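Long-range contact in probable transcriptional regulator (PDB 2NNN), which probably acts as a DNA-binding transcription factor of the MarR family, with a winged helix-turn-helix domain: residues G33-W41 and E105-A113. Numbering follows the deposited sequence.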
loop_
_atom_site.group_PDB
_atom_site.type_symbol
_atom_site.label_atom_id
_atom_site.label_comp_id
_atom_site.label_asym_id
_atom_site.label_seq_id
_atom_site.Cartn_x
_atom_site.Cartn_y
_atom_site.Cartn_z
ATOM N N GLY A 33 -0.543 11.141 -16.454
ATOM C CA GLY A 33 -0.240 11.687 -17.755
ATOM C C GLY A 33 1.230 11.893 -18.025
ATOM O O GLY A 33 1.600 12.148 -19.168
ATOM N N ASN A 34 2.070 11.791 -16.992
ATOM C CA ASN A 34 3.510 12.057 -17.161
ATOM C C ASN A 34 4.377 10.823 -16.948
ATOM O O ASN A 34 5.600 10.915 -16.916
ATOM C CB ASN A 34 3.974 13.210 -16.263
ATOM C CG ASN A 34 3.670 12.968 -14.796
ATOM O OD1 ASN A 34 3.681 11.825 -14.328
ATOM N ND2 ASN A 34 3.389 14.046 -14.056
ATOM N N GLY A 35 3.737 9.669 -16.794
ATOM C CA GLY A 35 4.464 8.420 -16.599
ATOM C C GLY A 35 5.185 8.253 -15.262
ATOM O O GLY A 35 5.962 7.323 -15.115
ATOM N N LEU A 36 4.946 9.140 -14.293
ATOM C CA LEU A 36 5.538 9.007 -12.948
ATOM C C LEU A 36 4.702 8.118 -12.001
ATOM O O LEU A 36 3.464 8.081 -12.098
ATOM C CB LEU A 36 5.772 10.392 -12.301
ATOM C CG LEU A 36 6.798 11.369 -12.913
ATOM C CD1 LEU A 36 6.791 12.705 -12.200
ATOM C CD2 LEU A 36 8.210 10.805 -12.922
ATOM N N THR A 37 5.379 7.414 -11.088
ATOM C CA THR A 37 4.704 6.677 -10.013
ATOM C C THR A 37 4.185 7.625 -8.905
ATOM O O THR A 37 4.632 8.778 -8.812
ATOM C CB THR A 37 5.621 5.610 -9.392
ATOM O OG1 THR A 37 6.734 6.245 -8.750
ATOM C CG2 THR A 37 6.136 4.659 -10.454
ATOM N N PRO A 38 3.209 7.164 -8.083
ATOM C CA PRO A 38 2.784 7.977 -6.926
ATOM C C PRO A 38 3.924 8.570 -6.101
ATOM O O PRO A 38 3.858 9.754 -5.752
ATOM C CB PRO A 38 1.961 6.987 -6.086
ATOM C CG PRO A 38 1.325 6.100 -7.108
ATOM C CD PRO A 38 2.392 5.932 -8.201
ATOM N N THR A 39 4.942 7.761 -5.777
ATOM C CA THR A 39 6.020 8.188 -4.867
ATOM C C THR A 39 6.978 9.112 -5.587
ATOM O O THR A 39 7.444 10.101 -5.009
ATOM C CB THR A 39 6.781 6.999 -4.229
ATOM O OG1 THR A 39 7.161 6.062 -5.238
ATOM C CG2 THR A 39 5.889 6.272 -3.235
ATOM N N GLN A 40 7.249 8.813 -6.858
ATOM C CA GLN A 40 7.998 9.732 -7.705
ATOM C C GLN A 40 7.382 11.129 -7.718
ATOM O O GLN A 40 8.105 12.116 -7.644
ATOM C CB GLN A 40 8.158 9.178 -9.125
ATOM C CG GLN A 40 9.292 8.164 -9.230
ATOM C CD GLN A 40 9.254 7.344 -10.506
ATOM O OE1 GLN A 40 8.630 7.728 -11.498
ATOM N NE2 GLN A 40 9.934 6.203 -10.485
ATOM N N TRP A 41 6.055 11.188 -7.761
ATOM C CA TRP A 41 5.284 12.444 -7.780
ATOM C C TRP A 41 5.340 13.136 -6.425
ATOM O O TRP A 41 5.510 14.358 -6.357
ATOM C CB TRP A 41 3.820 12.170 -8.181
ATOM C CG TRP A 41 2.910 13.394 -8.115
ATOM C CD1 TRP A 41 1.916 13.636 -7.197
ATOM C CD2 TRP A 41 2.897 14.528 -9.020
ATOM N NE1 TRP A 41 1.297 14.839 -7.470
ATOM C CE2 TRP A 41 1.882 15.408 -8.576
ATOM C CE3 TRP A 41 3.647 14.883 -10.153
ATOM C CZ2 TRP A 41 1.614 16.627 -9.216
ATOM C CZ3 TRP A 41 3.369 16.096 -10.794
ATOM C CH2 TRP A 41 2.363 16.948 -10.322
ATOM N N GLU A 105 7.357 20.163 -14.940
ATOM C CA GLU A 105 6.687 18.858 -14.790
ATOM C C GLU A 105 5.638 18.896 -13.684
ATOM O O GLU A 105 4.520 18.419 -13.859
ATOM C CB GLU A 105 7.726 17.813 -14.426
ATOM C CG GLU A 105 7.200 16.413 -14.258
ATOM C CD GLU A 105 7.298 15.601 -15.530
ATOM O OE1 GLU A 105 7.599 16.170 -16.599
ATOM O OE2 GLU A 105 7.072 14.383 -15.459
ATOM N N LEU A 106 6.030 19.454 -12.540
ATOM C CA LEU A 106 5.138 19.662 -11.404
ATOM C C LEU A 106 3.901 20.457 -11.813
ATOM O O LEU A 106 2.783 19.984 -11.637
ATOM C CB LEU A 106 5.895 20.353 -10.253
ATOM C CG LEU A 106 5.195 20.608 -8.911
ATOM C CD1 LEU A 106 4.547 19.312 -8.374
ATOM C CD2 LEU A 106 6.176 21.212 -7.865
ATOM N N GLU A 107 4.103 21.651 -12.380
ATOM C CA GLU A 107 2.989 22.501 -12.845
ATOM C C GLU A 107 2.102 21.827 -13.899
ATOM O O GLU A 107 0.884 21.991 -13.887
ATOM C CB GLU A 107 3.496 23.851 -13.374
ATOM C CG GLU A 107 4.505 24.560 -12.451
ATOM C CD GLU A 107 4.044 24.672 -10.995
ATOM O OE1 GLU A 107 2.874 25.069 -10.741
ATOM O OE2 GLU A 107 4.866 24.373 -10.099
ATOM N N ALA A 108 2.725 21.081 -14.808
ATOM C CA ALA A 108 2.016 20.387 -15.889
ATOM C C ALA A 108 1.230 19.195 -15.344
ATOM O O ALA A 108 0.284 18.741 -15.976
ATOM C CB ALA A 108 2.988 19.939 -16.973
ATOM N N GLY A 109 1.621 18.714 -14.152
ATOM C CA GLY A 109 0.985 17.573 -13.513
ATOM C C GLY A 109 -0.106 17.894 -12.507
ATOM O O GLY A 109 -0.849 17.005 -12.124
ATOM N N LEU A 110 -0.214 19.151 -12.081
ATOM C CA LEU A 110 -1.159 19.528 -11.018
ATOM C C LEU A 110 -2.617 19.154 -11.324
ATOM O O LEU A 110 -3.263 18.508 -10.507
ATOM C CB LEU A 110 -1.062 21.029 -10.639
ATOM C CG LEU A 110 0.176 21.643 -9.952
ATOM C CD1 LEU A 110 -0.128 23.069 -9.545
ATOM C CD2 LEU A 110 0.663 20.866 -8.723
ATOM N N ALA A 111 -3.137 19.574 -12.473
ATOM C CA ALA A 111 -4.537 19.279 -12.842
ATOM C C ALA A 111 -4.885 17.785 -12.729
ATOM O O ALA A 111 -5.881 17.417 -12.129
ATOM C CB ALA A 111 -4.838 19.785 -14.259
ATOM N N ALA A 112 -4.059 16.943 -13.335
ATOM C CA ALA A 112 -4.220 15.490 -13.284
ATOM C C ALA A 112 -4.114 14.920 -11.843
ATOM O O ALA A 112 -4.946 14.109 -11.435
ATOM C CB ALA A 112 -3.207 14.819 -14.221
ATOM N N ALA A 113 -3.118 15.347 -11.075
ATOM C CA ALA A 113 -3.002 14.898 -9.680
ATOM C C ALA A 113 -4.231 15.294 -8.851
ATOM O O ALA A 113 -4.697 14.517 -8.010
ATOM C CB ALA A 113 -1.754 15.411 -9.045
#
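W41 drives its indole into helix 100-121 as a knob among L106, G109, L110 and A113. The ring enters with its six-membered end first. W41 CH2 lies 3.3 Å from L106 O, which sits at the ring edge near its plane, and 3.4 Å from G109 C. CG of W41 lies anti to the backbone N (chi1 175°), and the far end of the indole reaches the 105-113 segment. G109 has no side chain, which leaves room for the ring: W41 CZ3 comes to 3.9 Å from G109 CA. L106 CD1 makes an off-centre CH-pi contact, 4.2 Å from the centroid of the six-membered ring of W41. A113 CB lies along the NE1-CE2-CZ2 side of the W41 indole, 3.5 Å from W41 NE1.

In this MarR-type winged-helix fold, the contact joins the start of helix 38-50 to the long helix 100-121, which follows the two-stranded wing.

The loop side is looser and partly open to solvent. E105, bent at chi2 (93°), brings OE2 to 3.4 Å from N34 CB and 3.7 Å from L36 CD1. The N34 amide and E105 carboxylate planes are 16° apart, but the two groups are not hydrogen-bonded. L36 also packs on L76 of helix 66-78.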